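Local coordinates for protein diol-dehydratase (Roseburia inulinivorans, PDB 5I2A) that probably dehydrates 1,2-propanediol by glycyl-radical chemistry that needs no vitamin B12, at residues 706-709 / 714-717; 558-563 / 709-714; 716-721 / 830-835. All coordinates share one frame; numbering follows the deposited sequence.

How the contacts relate
Along the chain, helix 558-574 comes first, and contact 2 closes a largely helical excursion of some 145 residues by setting its first turns against 709-714. Contact 1 is a much smaller closure: 706-709 and 714-717 meet within one loop at the far end of contact 2, overlapping its second segment at Thr709 and Leu714. Contact 3 follows contact 2 in series and overlaps contact 1 at His716 and Thr717, closing a route of 108 intervening residues to C-terminal helix 827-835. Arg713 of contact 2 joins all three, with probable hydrogen bonds to Thr706 O and Gly707 O of contact 1 and Pro718 O of contact 3. Asn560 OD1 probably bonds Ala720 N.

Contact 1 (706-709 / 714-717); sequences TGAT and LAHT
Thr706 and His716 make a mainly backbone contact that folds the long loop between helix 699-703 and helix 734-741 back on itself, 706-709 lying against a type II beta turn formed by Leu714 to Thr717. His716 N donates to Thr706 O at 2.8 Å, a somewhat bent bond (147° at the hydrogen) that meets the oxygen almost end-on to its carbonyl. The same carbonyl oxygen also accepts from Arg713 NH2, so two donors grip it. Next to this bond the two segments press closely: Ala715 CB sits 3.6 Å from Ala708 N, and Ala708 CB sits 3.7 Å from Ala715 N, each methyl reaching the backbone of the other. The methyls themselves are 4.3 Å apart, CB to CB. His716 occupies the third turn position with a positive phi. Its chi1 of -50° sets CG beside its own backbone N and brings the imidazole back to 706-709, where CD2 comes within 3.4 Å of Thr706 O, at an oblique approach to the ring. One face of that ring carries Ala715 CB, displaced toward the rim, while ND1 bonds Asp596 and ties the turn to the chain just before helix 597-613. Asn590 OD1 accepts from Ala715 N. The turn is braced from within by Thr717, whose OG1 donates to Leu714 O at 2.8 Å, 23° from the carbonyl plane.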
loop_
_atom_site.group_PDB
_atom_site.type_symbol
_atom_site.label_atom_id
_atom_site.label_comp_id
_atom_site.label_asym_id
_atom_site.label_seq_id
_atom_site.Cartn_x
_atom_site.Cartn_y
_atom_site.Cartn_z
ATOM N N THR A 706 -16.014 -21.346 27.904
ATOM C CA THR A 706 -16.928 -22.330 27.371
ATOM C C THR A 706 -17.805 -22.860 28.484
ATOM O O THR A 706 -17.286 -23.320 29.504
ATOM C CB THR A 706 -16.154 -23.490 26.728
ATOM O OG1 THR A 706 -15.231 -22.954 25.771
ATOM C CG2 THR A 706 -17.090 -24.492 26.073
ATOM N N GLY A 707 -19.118 -22.807 28.295
ATOM C CA GLY A 707 -20.027 -23.428 29.251
ATOM C C GLY A 707 -19.882 -24.947 29.313
ATOM O O GLY A 707 -19.069 -25.556 28.601
ATOM N N ALA A 708 -20.675 -25.569 30.171
ATOM C CA ALA A 708 -20.693 -27.027 30.262
ATOM C C ALA A 708 -21.081 -27.654 28.925
ATOM O O ALA A 708 -21.899 -27.102 28.192
ATOM C CB ALA A 708 -21.651 -27.472 31.345
ATOM N N THR A 709 -20.513 -28.813 28.616
ATOM C CA THR A 709 -20.811 -29.469 27.344
ATOM C C THR A 709 -21.366 -30.884 27.556
ATOM O O THR A 709 -21.155 -31.479 28.607
ATOM C CB THR A 709 -19.557 -29.498 26.442
ATOM O OG1 THR A 709 -18.416 -29.882 27.214
ATOM C CG2 THR A 709 -19.315 -28.103 25.872
ATOM N N LEU A 714 -17.529 -30.012 32.829
ATOM C CA LEU A 714 -18.184 -28.955 33.596
ATOM C C LEU A 714 -17.827 -27.576 33.052
ATOM O O LEU A 714 -16.802 -27.398 32.393
ATOM C CB LEU A 714 -17.809 -29.047 35.081
ATOM C CG LEU A 714 -18.165 -30.369 35.770
ATOM C CD1 LEU A 714 -17.894 -30.308 37.277
ATOM C CD2 LEU A 714 -19.608 -30.761 35.485
ATOM N N ALA A 715 -18.684 -26.605 33.341
ATOM C CA ALA A 715 -18.525 -25.243 32.854
ATOM C C ALA A 715 -17.157 -24.630 33.179
ATOM O O ALA A 715 -16.655 -24.736 34.299
ATOM C CB ALA A 715 -19.631 -24.363 33.428
ATOM N N HIS A 716 -16.569 -24.009 32.162
ATOM C CA HIS A 716 -15.361 -23.190 32.269
ATOM C C HIS A 716 -14.095 -23.975 32.610
ATOM O O HIS A 716 -13.060 -23.383 32.877
ATOM C CB HIS A 716 -15.603 -22.054 33.269
ATOM C CG HIS A 716 -16.871 -21.306 32.993
ATOM N ND1 HIS A 716 -17.782 -20.984 33.975
ATOM C CD2 HIS A 716 -17.407 -20.874 31.825
ATOM C CE1 HIS A 716 -18.816 -20.368 33.427
ATOM N NE2 HIS A 716 -18.615 -20.292 32.122
ATOM N N THR A 717 -14.166 -25.302 32.550
ATOM C CA THR A 717 -12.965 -26.131 32.689
ATOM C C THR A 717 -12.275 -26.238 31.319
ATOM O O THR A 717 -12.883 -25.883 30.312
ATOM C CB THR A 717 -13.304 -27.525 33.239
ATOM O OG1 THR A 717 -14.124 -28.228 32.302
ATOM C CG2 THR A 717 -14.011 -27.408 34.627
#

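Contact 2 (558-563 / 709-714); sequences IANVAD and TPDGRL
Asp563 and Asp711 bring the backbones closest, their CA atoms 4.9 Å apart, where the opening turns of helix 558-574 meet a type I beta turn from Thr709 to Gly712. Their side chains touch through the methylenes, CB to CB at 3.5 Å. One helical turn earlier, Asn560 ND2 donates to Asp711 OD2 at 2.9 Å, a nearly straight bond of 166° that lies in the amide plane, the carboxylate standing almost perpendicular to it at 83°. Asn560 OD1 is taken by Ala720 N, which fixes the amide's flip. A water lies 2.8 Å from Asp711 OD2 and 2.9 Å from Asp563 OD2, placed to ease the proximity of two probably negative groups; Asp563 OD1 accepts from Tyr656 N. With chi1 at 60°, Asp711 CG lies between its backbone N and carbonyl carbon, and OD1 is turned back toward the following residues. Arg713 packs CD on Asn560 ND2 at 3.6 Å. Arg713 N meets Asp711 OD1 at 3.2 Å from above the carboxylate plane. With an alanine in place of Asp711, Asn560 ND2 and Arg713 N would probably lose their acceptor. The Arg713 N bond completes an Asx turn overlapping the end of the beta turn.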
loop_
_atom_site.group_PDB
_atom_site.type_symbol
_atom_site.label_atom_id
_atom_site.label_comp_id
_atom_site.label_asym_id
_atom_site.label_seq_id
_atom_site.Cartn_x
_atom_site.Cartn_y
_atom_site.Cartn_z
ATOM N N ILE A 558 -11.792 -31.104 19.637
ATOM C CA ILE A 558 -12.338 -32.236 18.878
ATOM C C ILE A 558 -12.917 -33.354 19.778
ATOM O O ILE A 558 -14.024 -33.836 19.523
ATOM C CB ILE A 558 -11.282 -32.841 17.946
ATOM C CG1 ILE A 558 -11.168 -31.996 16.682
ATOM C CG2 ILE A 558 -11.671 -34.240 17.535
ATOM C CD1 ILE A 558 -10.200 -32.553 15.662
ATOM N N ALA A 559 -12.189 -33.759 20.819
ATOM C CA ALA A 559 -12.699 -34.801 21.725
ATOM C C ALA A 559 -14.009 -34.364 22.384
ATOM O O ALA A 559 -14.968 -35.138 22.453
ATOM C CB ALA A 559 -11.651 -35.166 22.811
ATOM N N ASN A 560 -14.038 -33.129 22.876
ATOM C CA ASN A 560 -15.227 -32.610 23.550
ATOM C C ASN A 560 -16.425 -32.607 22.608
ATOM O O ASN A 560 -17.512 -33.033 22.987
ATOM C CB ASN A 560 -14.982 -31.199 24.092
ATOM C CG ASN A 560 -13.764 -31.128 24.990
ATOM O OD1 ASN A 560 -12.714 -30.641 24.582
ATOM N ND2 ASN A 560 -13.894 -31.638 26.212
ATOM N N VAL A 561 -16.208 -32.151 21.377
ATOM C CA VAL A 561 -17.267 -32.089 20.371
ATOM C C VAL A 561 -17.759 -33.487 19.988
ATOM O O VAL A 561 -18.957 -33.726 19.920
ATOM C CB VAL A 561 -16.795 -31.335 19.095
ATOM C CG1 VAL A 561 -17.797 -31.487 17.951
ATOM C CG2 VAL A 561 -16.562 -29.875 19.406
ATOM N N ALA A 562 -16.834 -34.411 19.763
ATOM C CA ALA A 562 -17.205 -35.760 19.362
ATOM C C ALA A 562 -18.053 -36.440 20.432
ATOM O O ALA A 562 -19.104 -37.012 20.137
ATOM C CB ALA A 562 -15.973 -36.594 19.080
ATOM N N ASP A 563 -17.574 -36.389 21.666
ATOM C CA ASP A 563 -18.277 -37.014 22.774
ATOM C C ASP A 563 -19.619 -36.329 23.017
ATOM O O ASP A 563 -20.619 -36.996 23.297
ATOM C CB ASP A 563 -17.422 -36.982 24.031
ATOM C CG ASP A 563 -16.281 -37.999 23.996
ATOM O OD1 ASP A 563 -16.431 -39.065 23.357
ATOM O OD2 ASP A 563 -15.235 -37.726 24.611
ATOM N N THR A 709 -20.513 -28.813 28.616
ATOM C CA THR A 709 -20.811 -29.469 27.344
ATOM C C THR A 709 -21.366 -30.884 27.556
ATOM O O THR A 709 -21.155 -31.479 28.607
ATOM C CB THR A 709 -19.557 -29.498 26.442
ATOM O OG1 THR A 709 -18.416 -29.882 27.214
ATOM C CG2 THR A 709 -19.315 -28.103 25.872
ATOM N N PRO A 710 -22.105 -31.410 26.563
ATOM C CA PRO A 710 -22.793 -32.699 26.684
ATOM C C PRO A 710 -21.872 -33.908 26.829
ATOM O O PRO A 710 -22.385 -35.001 27.060
ATOM C CB PRO A 710 -23.577 -32.809 25.367
ATOM C CG PRO A 710 -23.710 -31.448 24.867
ATOM C CD PRO A 710 -22.496 -30.705 25.328
ATOM N N ASP A 711 -20.561 -33.723 26.677
ATOM C CA ASP A 711 -19.605 -34.800 26.927
ATOM C C ASP A 711 -19.470 -35.041 28.427
ATOM O O ASP A 711 -18.908 -36.051 28.847
ATOM C CB ASP A 711 -18.230 -34.490 26.294
ATOM C CG ASP A 711 -17.597 -33.203 26.829
ATOM O OD1 ASP A 711 -18.331 -32.336 27.347
ATOM O OD2 ASP A 711 -16.363 -33.056 26.717
ATOM N N GLY A 712 -19.994 -34.118 29.233
ATOM C CA GLY A 712 -19.932 -34.245 30.689
ATOM C C GLY A 712 -18.944 -33.294 31.344
ATOM O O GLY A 712 -18.812 -33.223 32.574
ATOM N N ARG A 713 -18.238 -32.555 30.501
ATOM C CA ARG A 713 -17.288 -31.561 30.948
ATOM C C ARG A 713 -18.028 -30.428 31.674
ATOM O O ARG A 713 -19.036 -29.941 31.187
ATOM C CB ARG A 713 -16.507 -31.038 29.740
ATOM C CG ARG A 713 -15.493 -29.976 30.034
ATOM C CD ARG A 713 -14.876 -29.356 28.758
ATOM N NE ARG A 713 -14.703 -27.943 29.046
ATOM C CZ ARG A 713 -15.680 -27.054 28.930
ATOM N NH1 ARG A 713 -16.869 -27.423 28.462
ATOM N NH2 ARG A 713 -15.471 -25.800 29.281
ATOM N N LEU A 714 -17.529 -30.012 32.829
ATOM C CA LEU A 714 -18.184 -28.955 33.596
ATOM C C LEU A 714 -17.827 -27.576 33.052
ATOM O O LEU A 714 -16.802 -27.398 32.393
ATOM C CB LEU A 714 -17.809 -29.047 35.081
ATOM C CG LEU A 714 -18.165 -30.369 35.770
ATOM C CD1 LEU A 714 -17.894 -30.308 37.277
ATOM C CD2 LEU A 714 -19.608 -30.761 35.485
HETATM O O HOH W 1 -14.709 -35.201 25.903
#

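Contact 3 (716-721 / 830-835); sequences HTPVAD and QDDIIK
Asp832 and Pro718 meet where the loop between helix 699-703 and helix 734-741 passes the C-terminal helix 827-835 in this enzyme of the pyruvate formate lyase-like, glycyl radical family. No direct hydrogen bond joins the two segments; a proline ring, a carboxylate and two waters do the work. The Asp832 side chain leaves the helix with CB directed at the loop, and a chi1 of -168° puts CG opposite the backbone N, carrying the carboxylate to the CB-CG side of the proline. CG then lies 3.9 Å from Pro718 CB, the two side chains running alongside in opposed directions. OD1 rests closest to the ring, 3.3 Å from Pro718 CB. This oxygen is also the salt-bridge partner of Lys835 NZ, one helical turn on, at 2.8 Å; the ammonium meets OD1 on its anti lone pair, away from OD2. A water stands 2.8 Å from Asp832 OD1 and 2.9 Å from Val719 O, bridging the carboxylate to the loop backbone. At the other tip, OD2 has a second water 2.7 Å away, which makes a weak hydrogen bond to Asp721 OD1. Asn699 ND2 of helix 699-703 donates both to Asp832 OD2 and to Val719 O, so this helix holds the loop and the C-terminal helix together. The Lys835 charge on OD1 probably helps keep the carboxylate ionised, despite Asp721 nearby. Lys835 bends at its last torsion, chi4 -71°, and its chain slants past the proline, NZ 3.8 Å from Pro718 CG.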
loop_
_atom_site.group_PDB
_atom_site.type_symbol
_atom_site.label_atom_id
_atom_site.label_comp_id
_atom_site.label_asym_id
_atom_site.label_seq_id
_atom_site.Cartn_x
_atom_site.Cartn_y
_atom_site.Cartn_z
ATOM N N HIS A 716 -16.569 -24.009 32.162
ATOM C CA HIS A 716 -15.361 -23.190 32.269
ATOM C C HIS A 716 -14.095 -23.975 32.610
ATOM O O HIS A 716 -13.060 -23.383 32.877
ATOM C CB HIS A 716 -15.603 -22.054 33.269
ATOM C CG HIS A 716 -16.871 -21.306 32.993
ATOM N ND1 HIS A 716 -17.782 -20.984 33.975
ATOM C CD2 HIS A 716 -17.407 -20.874 31.825
ATOM C CE1 HIS A 716 -18.816 -20.368 33.427
ATOM N NE2 HIS A 716 -18.615 -20.292 32.122
ATOM N N THR A 717 -14.166 -25.302 32.550
ATOM C CA THR A 717 -12.965 -26.131 32.689
ATOM C C THR A 717 -12.275 -26.238 31.319
ATOM O O THR A 717 -12.883 -25.883 30.312
ATOM C CB THR A 717 -13.304 -27.525 33.239
ATOM O OG1 THR A 717 -14.124 -28.228 32.302
ATOM C CG2 THR A 717 -14.011 -27.408 34.627
ATOM N N PRO A 718 -11.006 -26.701 31.279
ATOM C CA PRO A 718 -10.286 -26.724 29.994
ATOM C C PRO A 718 -10.952 -27.610 28.947
ATOM O O PRO A 718 -11.607 -28.582 29.310
ATOM C CB PRO A 718 -8.906 -27.284 30.371
ATOM C CG PRO A 718 -8.730 -26.878 31.829
ATOM C CD PRO A 718 -10.109 -26.991 32.419
ATOM N N VAL A 719 -10.818 -27.257 27.671
ATOM C CA VAL A 719 -11.179 -28.199 26.613
ATOM C C VAL A 719 -9.965 -29.092 26.360
ATOM O O VAL A 719 -8.908 -28.857 26.925
ATOM C CB VAL A 719 -11.626 -27.486 25.315
ATOM C CG1 VAL A 719 -12.913 -26.732 25.556
ATOM C CG2 VAL A 719 -10.545 -26.555 24.810
ATOM N N ALA A 720 -10.117 -30.121 25.534
ATOM C CA ALA A 720 -9.020 -31.048 25.245
ATOM C C ALA A 720 -7.806 -30.374 24.601
ATOM O O ALA A 720 -7.911 -29.340 23.949
ATOM C CB ALA A 720 -9.511 -32.185 24.346
ATOM N N ASP A 721 -6.643 -30.967 24.814
ATOM C CA ASP A 721 -5.422 -30.473 24.210
ATOM C C ASP A 721 -5.140 -31.246 22.939
ATOM O O ASP A 721 -4.837 -32.429 22.994
ATOM C CB ASP A 721 -4.244 -30.589 25.185
ATOM C CG ASP A 721 -4.145 -31.972 25.832
ATOM O OD1 ASP A 721 -5.161 -32.473 26.343
ATOM O OD2 ASP A 721 -3.049 -32.552 25.836
ATOM N N GLN A 830 -0.939 -25.938 35.370
ATOM C CA GLN A 830 -0.397 -27.094 36.087
ATOM C C GLN A 830 -1.470 -28.144 36.335
ATOM O O GLN A 830 -1.245 -29.325 36.110
ATOM C CB GLN A 830 0.205 -26.678 37.428
ATOM C CG GLN A 830 1.473 -25.839 37.357
ATOM C CD GLN A 830 1.966 -25.484 38.755
ATOM O OE1 GLN A 830 1.206 -25.573 39.712
ATOM N NE2 GLN A 830 3.224 -25.077 38.872
ATOM N N ASP A 831 -2.639 -27.710 36.803
ATOM C CA ASP A 831 -3.730 -28.648 37.060
ATOM C C ASP A 831 -4.174 -29.373 35.790
ATOM O O ASP A 831 -4.516 -30.545 35.840
ATOM C CB ASP A 831 -4.941 -27.943 37.676
ATOM C CG ASP A 831 -4.696 -27.484 39.113
ATOM O OD1 ASP A 831 -3.686 -27.892 39.728
ATOM O OD2 ASP A 831 -5.545 -26.729 39.627
ATOM N N ASP A 832 -4.199 -28.662 34.662
ATOM C CA ASP A 832 -4.591 -29.285 33.408
ATOM C C ASP A 832 -3.614 -30.409 33.061
ATOM O O ASP A 832 -4.011 -31.493 32.663
ATOM C CB ASP A 832 -4.655 -28.263 32.265
ATOM C CG ASP A 832 -5.346 -28.826 31.023
ATOM O OD1 ASP A 832 -6.469 -29.338 31.155
ATOM O OD2 ASP A 832 -4.766 -28.766 29.923
ATOM N N ILE A 833 -2.329 -30.128 33.229
ATOM C CA ILE A 833 -1.283 -31.086 32.906
ATOM C C ILE A 833 -1.359 -32.294 33.844
ATOM O O ILE A 833 -1.242 -33.440 33.408
ATOM C CB ILE A 833 0.100 -30.405 32.971
ATOM C CG1 ILE A 833 0.191 -29.345 31.860
ATOM C CG2 ILE A 833 1.231 -31.435 32.856
ATOM C CD1 ILE A 833 1.474 -28.548 31.828
ATOM N N ILE A 834 -1.623 -32.032 35.120
ATOM C CA ILE A 834 -1.718 -33.093 36.113
ATOM C C ILE A 834 -2.882 -34.049 35.857
ATOM O O ILE A 834 -2.733 -35.253 36.018
ATOM C CB ILE A 834 -1.833 -32.498 37.543
ATOM C CG1 ILE A 834 -0.486 -31.900 37.963
ATOM C CG2 ILE A 834 -2.271 -33.559 38.532
ATOM C CD1 ILE A 834 -0.544 -31.001 39.209
ATOM N N LYS A 835 -4.041 -33.542 35.443
ATOM C CA LYS A 835 -5.167 -34.449 35.292
ATOM C C LYS A 835 -5.154 -35.221 33.966
ATOM O O LYS A 835 -6.010 -36.070 33.755
ATOM C CB LYS A 835 -6.496 -33.706 35.447
ATOM C CG LYS A 835 -6.997 -33.018 34.210
ATOM C CD LYS A 835 -8.442 -32.551 34.392
ATOM C CE LYS A 835 -8.929 -31.798 33.143
ATOM N NZ LYS A 835 -8.277 -30.459 32.990
HETATM O O HOH W 2 -7.945 -30.566 29.127
HETATM O O HOH W 3 -4.648 -31.321 28.923
#